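Local coordinates for protein PelD (Pseudomonas aeruginosa, PDB 4EU0) that is an effector of pellicle formation whose soluble part, a GAF domain followed by a GGDEF-like domain, binds the second messenger cyclic di-GMP, at residues 244-247 and 248-251; 158-161 and 162-166; 274-277 and 278-282. All coordinates share one frame; numbering follows the deposited sequence.

Interaction 1. Residues 244-247 and 248-251; sequences QRLR and ILFA. With C2E (9,9'-[(2R,3R,3aS,5S,7aR,9R,10R,10aS,12S,14aR)-3,5,10,12-tetrahydroxy-5,12-dioxidooctahydro-2H,7H-difuro[3,2-d:3',2'-j][1,3,7,9,2,8]tetraoxadiphosphacyclododecine-2,9-diyl]bis(2-amino-1,9-dihydro-6H-purin-6-one)), chain B.
Phe250 N donates to Leu246 O one helical turn back at 2.8 Å, nearly straight at 171°, while the Arg245 side chain grips cyclic di-GMP. Arg245 NE donates to N7 of one guanine at 2.9 Å, with an N-H...acceptor angle of 161°, and Arg245 NH2 to O6 of the same base at 2.7 Å, nearly as straight. This is the two-pronged reading of a guanine Hoogsteen edge; the base meets the guanidinium at its edge, not over a face. The turn about CG-CD (chi3 73°) brings the planar end to the base. NH2 also donates to Ser208 O, which helps fix its rotation, and Arg210, Asp213 and Thr234 hold the ligand as well. Further along, Leu249 N binds Arg245 O at 3.1 Å, and Leu246 O lies at the Phe250 ring edge, 3.1 Å from CD2. Leu246 CG packs against Phe250 CE2 at 4.3 Å, and Leu246 CD1 is 4.5 Å from Leu249 CD2. Arg247 carries its charge to Glu261 in a salt bridge. Within helix 236-253, Leu246, Leu249 and Phe250 face helix 198-207, touching Leu205, Leu204 and Val201, while Arg245 faces the ligand pocket.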
loop_
_atom_site.group_PDB
_atom_site.type_symbol
_atom_site.label_atom_id
_atom_site.label_comp_id
_atom_site.label_asym_id
_atom_site.label_seq_id
_atom_site.Cartn_x
_atom_site.Cartn_y
_atom_site.Cartn_z
ATOM N N GLN A 244 0.079 8.345 -20.884
ATOM C CA GLN A 244 0.094 7.984 -22.299
ATOM C C GLN A 244 -1.072 7.029 -22.582
ATOM O O GLN A 244 -1.741 7.151 -23.612
ATOM C CB GLN A 244 1.445 7.376 -22.719
ATOM C CG GLN A 244 1.604 7.188 -24.238
ATOM C CD GLN A 244 2.944 6.594 -24.649
ATOM O OE1 GLN A 244 3.475 5.703 -23.986
ATOM N NE2 GLN A 244 3.481 7.070 -25.768
ATOM N N ARG A 245 -1.327 6.108 -21.652
ATOM C CA ARG A 245 -2.436 5.157 -21.815
ATOM C C ARG A 245 -3.779 5.875 -21.711
ATOM O O ARG A 245 -4.719 5.567 -22.457
ATOM C CB ARG A 245 -2.352 4.016 -20.799
ATOM C CG ARG A 245 -3.455 2.964 -20.970
ATOM C CD ARG A 245 -3.335 1.802 -19.990
ATOM N NE ARG A 245 -3.700 2.139 -18.608
ATOM C CZ ARG A 245 -4.942 2.145 -18.118
ATOM N NH1 ARG A 245 -5.989 1.884 -18.900
ATOM N NH2 ARG A 245 -5.143 2.426 -16.832
ATOM N N LEU A 246 -3.864 6.825 -20.779
ATOM C CA LEU A 246 -5.060 7.646 -20.627
ATOM C C LEU A 246 -5.375 8.452 -21.872
ATOM O O LEU A 246 -6.529 8.548 -22.275
ATOM C CB LEU A 246 -4.911 8.611 -19.453
ATOM C CG LEU A 246 -5.794 8.454 -18.228
ATOM C CD1 LEU A 246 -6.083 6.996 -17.846
ATOM C CD2 LEU A 246 -5.233 9.252 -17.059
ATOM N N ARG A 247 -4.355 9.054 -22.478
ATOM C CA ARG A 247 -4.589 9.836 -23.687
ATOM C C ARG A 247 -5.172 8.989 -24.821
ATOM O O ARG A 247 -6.018 9.466 -25.566
ATOM C CB ARG A 247 -3.324 10.595 -24.108
ATOM C CG ARG A 247 -2.903 11.600 -23.038
ATOM C CD ARG A 247 -2.047 12.705 -23.604
ATOM N NE ARG A 247 -1.614 13.661 -22.582
ATOM C CZ ARG A 247 -2.220 14.814 -22.318
ATOM N NH1 ARG A 247 -3.306 15.173 -22.995
ATOM N NH2 ARG A 247 -1.727 15.620 -21.380
ATOM N N ILE A 248 -4.748 7.728 -24.910
ATOM C CA ILE A 248 -5.238 6.814 -25.948
ATOM C C ILE A 248 -6.713 6.511 -25.688
ATOM O O ILE A 248 -7.528 6.523 -26.614
ATOM C CB ILE A 248 -4.402 5.512 -26.015
ATOM C CG1 ILE A 248 -3.000 5.808 -26.572
ATOM C CG2 ILE A 248 -5.105 4.438 -26.881
ATOM C CD1 ILE A 248 -2.002 4.681 -26.367
ATOM N N LEU A 249 -7.039 6.268 -24.420
ATOM C CA LEU A 249 -8.409 5.994 -23.991
ATOM C C LEU A 249 -9.319 7.199 -24.260
ATOM O O LEU A 249 -10.409 7.045 -24.790
ATOM C CB LEU A 249 -8.409 5.604 -22.506
ATOM C CG LEU A 249 -9.694 5.351 -21.734
ATOM C CD1 LEU A 249 -10.465 4.172 -22.280
ATOM C CD2 LEU A 249 -9.325 5.110 -20.291
ATOM N N PHE A 250 -8.860 8.394 -23.885
ATOM C CA PHE A 250 -9.593 9.637 -24.156
ATOM C C PHE A 250 -9.796 9.878 -25.643
ATOM O O PHE A 250 -10.850 10.383 -26.054
ATOM C CB PHE A 250 -8.854 10.835 -23.573
ATOM C CG PHE A 250 -9.233 11.163 -22.161
ATOM C CD1 PHE A 250 -10.089 12.227 -21.890
ATOM C CD2 PHE A 250 -8.718 10.428 -21.099
ATOM C CE1 PHE A 250 -10.427 12.552 -20.573
ATOM C CE2 PHE A 250 -9.052 10.733 -19.781
ATOM C CZ PHE A 250 -9.903 11.802 -19.512
ATOM N N ALA A 251 -8.788 9.550 -26.452
ATOM C CA ALA A 251 -8.915 9.697 -27.907
ATOM C C ALA A 251 -9.995 8.771 -28.450
ATOM O O ALA A 251 -10.759 9.167 -29.321
ATOM C CB ALA A 251 -7.583 9.437 -28.617
HETATM P P1 C2E B . 0.551 -0.267 -21.014
HETATM O O2P C2E B . 0.905 0.469 -22.287
HETATM O O1P C2E B . -0.898 -0.400 -20.620
HETATM O "O5'" C2E B . 1.345 0.382 -19.790
HETATM C "C5'" C2E B . 2.736 0.690 -19.864
HETATM C "C4'" C2E B . 3.285 1.059 -18.489
HETATM O "O4'" C2E B . 2.754 2.326 -18.067
HETATM C "C3'" C2E B . 2.949 0.080 -17.369
HETATM O "O3'" C2E B . 3.885 -0.993 -17.212
HETATM C "C2'" C2E B . 2.975 0.969 -16.153
HETATM O "O2'" C2E B . 4.338 1.196 -15.780
HETATM C "C1'" C2E B . 2.415 2.272 -16.683
HETATM N N9 C2E B . 0.933 2.309 -16.525
HETATM C C8 C2E B . 0.025 2.265 -17.516
HETATM N N7 C2E B . -1.240 2.329 -17.023
HETATM C C5 C2E B . -1.123 2.431 -15.686
HETATM C C6 C2E B . -2.052 2.528 -14.551
HETATM O O6 C2E B . -3.384 2.547 -14.772
HETATM N N1 C2E B . -1.540 2.605 -13.301
HETATM C C2 C2E B . -0.203 2.573 -13.048
HETATM N N2 C2E B . 0.205 2.645 -11.762
HETATM N N3 C2E B . 0.712 2.481 -14.053
HETATM C C4 C2E B . 0.312 2.407 -15.356
HETATM P P11 C2E B . 3.396 -2.389 -16.575
HETATM O O21 C2E B . 4.602 -3.298 -16.397
HETATM O O11 C2E B . 2.472 -2.176 -15.393
HETATM O O5A C2E B . 2.535 -3.011 -17.776
HETATM C C5A C2E B . 3.129 -3.236 -19.054
HETATM C C4A C2E B . 2.051 -3.702 -20.011
HETATM O O4A C2E B . 1.390 -4.858 -19.495
HETATM C C3A C2E B . 0.942 -2.681 -20.157
HETATM O O3A C2E B . 1.226 -1.717 -21.149
HETATM C C2A C2E B . -0.263 -3.508 -20.520
HETATM O O2A C2E B . -0.238 -3.842 -21.915
HETATM C C1A C2E B . -0.023 -4.753 -19.695
HETATM N N91 C2E B . -0.735 -4.641 -18.393
HETATM C C81 C2E B . -0.191 -4.409 -17.184
HETATM N N71 C2E B . -1.138 -4.385 -16.211
HETATM C C51 C2E B . -2.326 -4.604 -16.807
HETATM C C61 C2E B . -3.743 -4.713 -16.380
HETATM O O61 C2E B . -4.101 -4.576 -15.078
HETATM N N11 C2E B . -4.678 -4.951 -17.327
HETATM C C21 C2E B . -4.358 -5.091 -18.639
HETATM N N21 C2E B . -5.349 -5.330 -19.533
HETATM N N31 C2E B . -3.080 -5.009 -19.094
HETATM C C41 C2E B . -2.051 -4.772 -18.242
#

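Interaction 2. Residues 158-161 and 162-166; sequences QLAD and IDAQR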
loop_
_atom_site.group_PDB
_atom_site.type_symbol
_atom_site.label_atom_id
_atom_site.label_comp_id
_atom_site.label_asym_id
_atom_site.label_seq_id
_atom_site.Cartn_x
_atom_site.Cartn_y
_atom_site.Cartn_z
ATOM N N GLN A 158 -16.208 2.322 10.521
ATOM C CA GLN A 158 -15.798 3.707 10.264
ATOM C C GLN A 158 -16.836 4.402 9.372
ATOM O O GLN A 158 -17.435 3.769 8.489
ATOM C CB GLN A 158 -14.372 3.753 9.666
ATOM C CG GLN A 158 -13.300 3.138 10.601
ATOM C CD GLN A 158 -11.868 3.186 10.079
ATOM O OE1 GLN A 158 -11.353 4.244 9.714
ATOM N NE2 GLN A 158 -11.207 2.035 10.078
ATOM N N LEU A 159 -17.068 5.694 9.620
ATOM C CA LEU A 159 -18.055 6.473 8.869
ATOM C C LEU A 159 -17.707 6.741 7.408
ATOM O O LEU A 159 -18.587 6.737 6.542
ATOM C CB LEU A 159 -18.326 7.814 9.556
ATOM C CG LEU A 159 -19.154 7.796 10.836
ATOM C CD1 LEU A 159 -19.000 9.117 11.576
ATOM C CD2 LEU A 159 -20.624 7.506 10.531
ATOM N N ALA A 160 -16.435 7.006 7.135
ATOM C CA ALA A 160 -16.026 7.356 5.775
ATOM C C ALA A 160 -16.379 6.245 4.784
ATOM O O ALA A 160 -16.308 5.063 5.123
ATOM C CB ALA A 160 -14.529 7.658 5.724
ATOM N N ASP A 161 -16.768 6.630 3.568
ATOM C CA ASP A 161 -16.988 5.670 2.482
ATOM C C ASP A 161 -15.778 4.745 2.327
ATOM O O ASP A 161 -14.644 5.144 2.607
ATOM C CB ASP A 161 -17.242 6.406 1.163
ATOM C CG ASP A 161 -17.709 5.477 0.048
ATOM O OD1 ASP A 161 -18.890 5.065 0.065
ATOM O OD2 ASP A 161 -16.899 5.165 -0.853
ATOM N N ILE A 162 -16.022 3.512 1.889
ATOM C CA ILE A 162 -14.934 2.556 1.642
ATOM C C ILE A 162 -13.838 3.137 0.731
ATOM O O ILE A 162 -12.656 3.007 1.027
ATOM C CB ILE A 162 -15.453 1.179 1.116
ATOM C CG1 ILE A 162 -14.278 0.231 0.808
ATOM C CG2 ILE A 162 -16.388 1.355 -0.095
ATOM C CD1 ILE A 162 -14.667 -1.251 0.723
ATOM N N ASP A 163 -14.231 3.809 -0.348
ATOM C CA ASP A 163 -13.239 4.375 -1.266
ATOM C C ASP A 163 -12.366 5.425 -0.579
ATOM O O ASP A 163 -11.164 5.484 -0.829
ATOM C CB ASP A 163 -13.897 4.941 -2.534
ATOM C CG ASP A 163 -14.659 3.888 -3.316
ATOM O OD1 ASP A 163 -14.185 2.731 -3.398
ATOM O OD2 ASP A 163 -15.753 4.211 -3.837
ATOM N N ALA A 164 -12.963 6.222 0.309
ATOM C CA ALA A 164 -12.207 7.216 1.070
ATOM C C ALA A 164 -11.249 6.558 2.076
ATOM O O ALA A 164 -10.111 6.982 2.213
ATOM C CB ALA A 164 -13.140 8.211 1.765
ATOM N N GLN A 165 -11.707 5.515 2.762
ATOM C CA GLN A 165 -10.841 4.798 3.696
ATOM C C GLN A 165 -9.659 4.148 2.984
ATOM O O GLN A 165 -8.516 4.227 3.445
ATOM C CB GLN A 165 -11.628 3.733 4.456
ATOM C CG GLN A 165 -12.791 4.250 5.244
ATOM C CD GLN A 165 -13.367 3.160 6.103
ATOM O OE1 GLN A 165 -12.621 2.392 6.713
ATOM N NE2 GLN A 165 -14.690 3.067 6.148
ATOM N N ARG A 166 -9.940 3.504 1.853
ATOM C CA ARG A 166 -8.913 2.822 1.083
ATOM C C ARG A 166 -7.878 3.826 0.568
ATOM O O ARG A 166 -6.676 3.580 0.655
ATOM C CB ARG A 166 -9.531 2.075 -0.095
ATOM C CG ARG A 166 -8.550 1.156 -0.823
ATOM C CD ARG A 166 -9.136 0.619 -2.116
ATOM N NE ARG A 166 -10.162 -0.402 -1.902
ATOM C CZ ARG A 166 -11.466 -0.215 -2.094
ATOM N NH1 ARG A 166 -11.930 0.964 -2.494
ATOM N NH2 ARG A 166 -12.310 -1.213 -1.885
HETATM O O HOH W 1 -18.937 2.835 1.412
#
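Gln165 reaches back from the first turn of helix 162-181 over the loop, its side chain slanting across that of Gln158 with the two amide planes 34° apart. Gln165 OE1 lies 3.5 Å from Gln158 CD, and Gln165 NE2 donates to Ala160 O at 2.8 Å with an N-H...acceptor angle of 165°. The acceptor lies close to the plane of the Gln165 amide, and NE2 has a second acceptor in Arg155 O, which together hold the amide in its rotation. CG of Gln165 stands anti to its carbonyl carbon (chi1 -58°), and the extended chain beyond carries the amide to the loop. Nearby, the Ala160 and Ala164 methyls meet, CB to CB 4.2 Å. Asp161 is the N-cap: its OD2 accepts from Asp163 N at 3.0 Å, the amide coming from above the carboxylate plane. A water donates to Asp161 OD1 and accepts from Ile162 N, so both carboxylate oxygens serve the first turn. Asp163 OD2 comes within 3.3 Å of Asp161 OD2, but Asp163 OD1 uses its anti lone pair in a salt bridge to Arg166 NH1 at 3.0 Å. Two acidic groups at the helix start would be favoured by the helix dipole, and Arg166 probably offsets part of their mutual repulsion; helix 162-181 thus starts with a polar, capped end.

Interaction 3. Residues 274-277 and 278-282; sequences AGND and RQALG
Asp277 meets Gln279 and Ala280 through both its backbone and its carboxylate, and it is the residue most covered in this local turn. Its OD2 accepts from Gln279 N at 2.9 Å, a capping bond at the entrance to the helix. The bond is bent, with an N-H...acceptor angle of 130°, and the amide reaches OD2 from above the carboxylate plane. The first torsion of Asp277 is off the usual staggered values (chi1 131°), and it swings the carboxylate forward over the amides of the turn. OD2 also lies 3.4 Å from Gln279 CB, packing the acid beside the first carbons of that side chain. Asp277 O, meanwhile, accepts from Ala280 N at 3.2 Å, closing a type I beta turn from Asp277 to Ala280; the donor stands well above the carbonyl plane, 59° out of it. One residue thus receives the chain twice, once with its side chain and once with its carbonyl. A water extends the turn: it donates to Asp277 O at 3.0 Å, more weakly to Arg278 O, and accepts from Leu281 N at 3.2 Å, so it links the turn to the first residues of the helix.

Arg278, at the second position of the turn, covers its neighbour mainly through its backbone and CB. The CB of Ala280 points toward the loop and sits 3.3 Å from Asp277 O, with Asn276 OD1 on its margin at 4.1 Å. The turn lies on the surface, joining edge strand 265-272 of the four-stranded sheet to helix 280-288, and Asn276, Ala280 and Leu281 all touch Tyr270 of that strand.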
loop_
_atom_site.group_PDB
_atom_site.type_symbol
_atom_site.label_atom_id
_atom_site.label_comp_id
_atom_site.label_asym_id
_atom_site.label_seq_id
_atom_site.Cartn_x
_atom_site.Cartn_y
_atom_site.Cartn_z
ATOM N N ALA A 274 11.060 11.239 -0.621
ATOM C CA ALA A 274 11.677 11.542 0.673
ATOM C C ALA A 274 12.504 12.833 0.645
ATOM O O ALA A 274 12.980 13.301 1.684
ATOM C CB ALA A 274 12.526 10.366 1.131
ATOM N N GLY A 275 12.665 13.400 -0.549
ATOM C CA GLY A 275 13.308 14.701 -0.725
ATOM C C GLY A 275 12.349 15.871 -0.566
ATOM O O GLY A 275 12.728 16.909 -0.019
ATOM N N ASN A 276 11.110 15.705 -1.043
ATOM C CA ASN A 276 10.068 16.738 -0.920
ATOM C C ASN A 276 9.903 17.236 0.513
ATOM O O ASN A 276 9.933 16.442 1.452
ATOM C CB ASN A 276 8.717 16.228 -1.438
ATOM C CG ASN A 276 8.589 16.325 -2.949
ATOM O OD1 ASN A 276 7.664 16.965 -3.468
ATOM N ND2 ASN A 276 9.512 15.687 -3.664
ATOM N N ASP A 277 9.737 18.548 0.671
ATOM C CA ASP A 277 9.512 19.160 1.986
ATOM C C ASP A 277 8.218 18.642 2.627
ATOM O O ASP A 277 7.317 18.182 1.926
ATOM C CB ASP A 277 9.573 20.697 1.881
ATOM C CG ASP A 277 8.398 21.396 2.546
ATOM O OD1 ASP A 277 8.553 21.890 3.688
ATOM O OD2 ASP A 277 7.322 21.458 1.916
ATOM N N ARG A 278 8.142 18.694 3.955
ATOM C CA ARG A 278 7.007 18.113 4.679
ATOM C C ARG A 278 5.664 18.824 4.446
ATOM O O ARG A 278 4.602 18.247 4.684
ATOM C CB ARG A 278 7.330 17.963 6.173
ATOM C CG ARG A 278 7.982 16.618 6.500
ATOM C CD ARG A 278 8.395 16.470 7.960
ATOM N NE ARG A 278 7.308 16.738 8.903
ATOM C CZ ARG A 278 6.372 15.864 9.271
ATOM N NH1 ARG A 278 6.348 14.629 8.773
ATOM N NH2 ARG A 278 5.444 16.238 10.141
ATOM N N GLN A 279 5.716 20.056 3.946
ATOM C CA GLN A 279 4.513 20.851 3.698
ATOM C C GLN A 279 4.003 20.728 2.259
ATOM O O GLN A 279 2.955 21.279 1.917
ATOM C CB GLN A 279 4.778 22.320 4.032
ATOM C CG GLN A 279 5.291 22.545 5.449
ATOM C CD GLN A 279 4.229 22.329 6.526
ATOM O OE1 GLN A 279 3.035 22.211 6.236
ATOM N NE2 GLN A 279 4.668 22.290 7.780
ATOM N N ALA A 280 4.744 19.999 1.431
ATOM C CA ALA A 280 4.514 19.987 -0.014
ATOM C C ALA A 280 3.185 19.338 -0.404
ATOM O O ALA A 280 2.446 19.869 -1.237
ATOM C CB ALA A 280 5.679 19.311 -0.729
ATOM N N LEU A 281 2.881 18.196 0.207
ATOM C CA LEU A 281 1.643 17.489 -0.110
ATOM C C LEU A 281 0.415 18.323 0.262
ATOM O O LEU A 281 -0.575 18.343 -0.469
ATOM C CB LEU A 281 1.617 16.121 0.572
ATOM C CG LEU A 281 0.391 15.249 0.301
ATOM C CD1 LEU A 281 0.209 14.977 -1.191
ATOM C CD2 LEU A 281 0.504 13.940 1.077
ATOM N N GLY A 282 0.501 19.015 1.398
ATOM C CA GLY A 282 -0.538 19.946 1.833
ATOM C C GLY A 282 -0.766 21.076 0.846
ATOM O O GLY A 282 -1.899 21.384 0.504
HETATM O O HOH W 2 4.858 16.424 2.029
#

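Following the chain from the N terminus, interaction 2 comes first: it starts helix 162-181 after the loop that leaves helix 133-150 of the GAF part, and so joins helix 133-150 to helix 162-181 through the loop between them. Interaction 1 follows on helix 236-253, after strand 225-231, beside the ligand. Interaction 3 is last, turning strand 265-272 into helix 280-288. The three are in series; each is a local contact within a continuous run, and none nests in or crosses another. Interactions 2 and 3 begin helices, whereas interaction 1 lies inside one. Their centres lie about 25 to 30 Å apart, and their nearest atoms about 13 to 18 Å, with no contact between them.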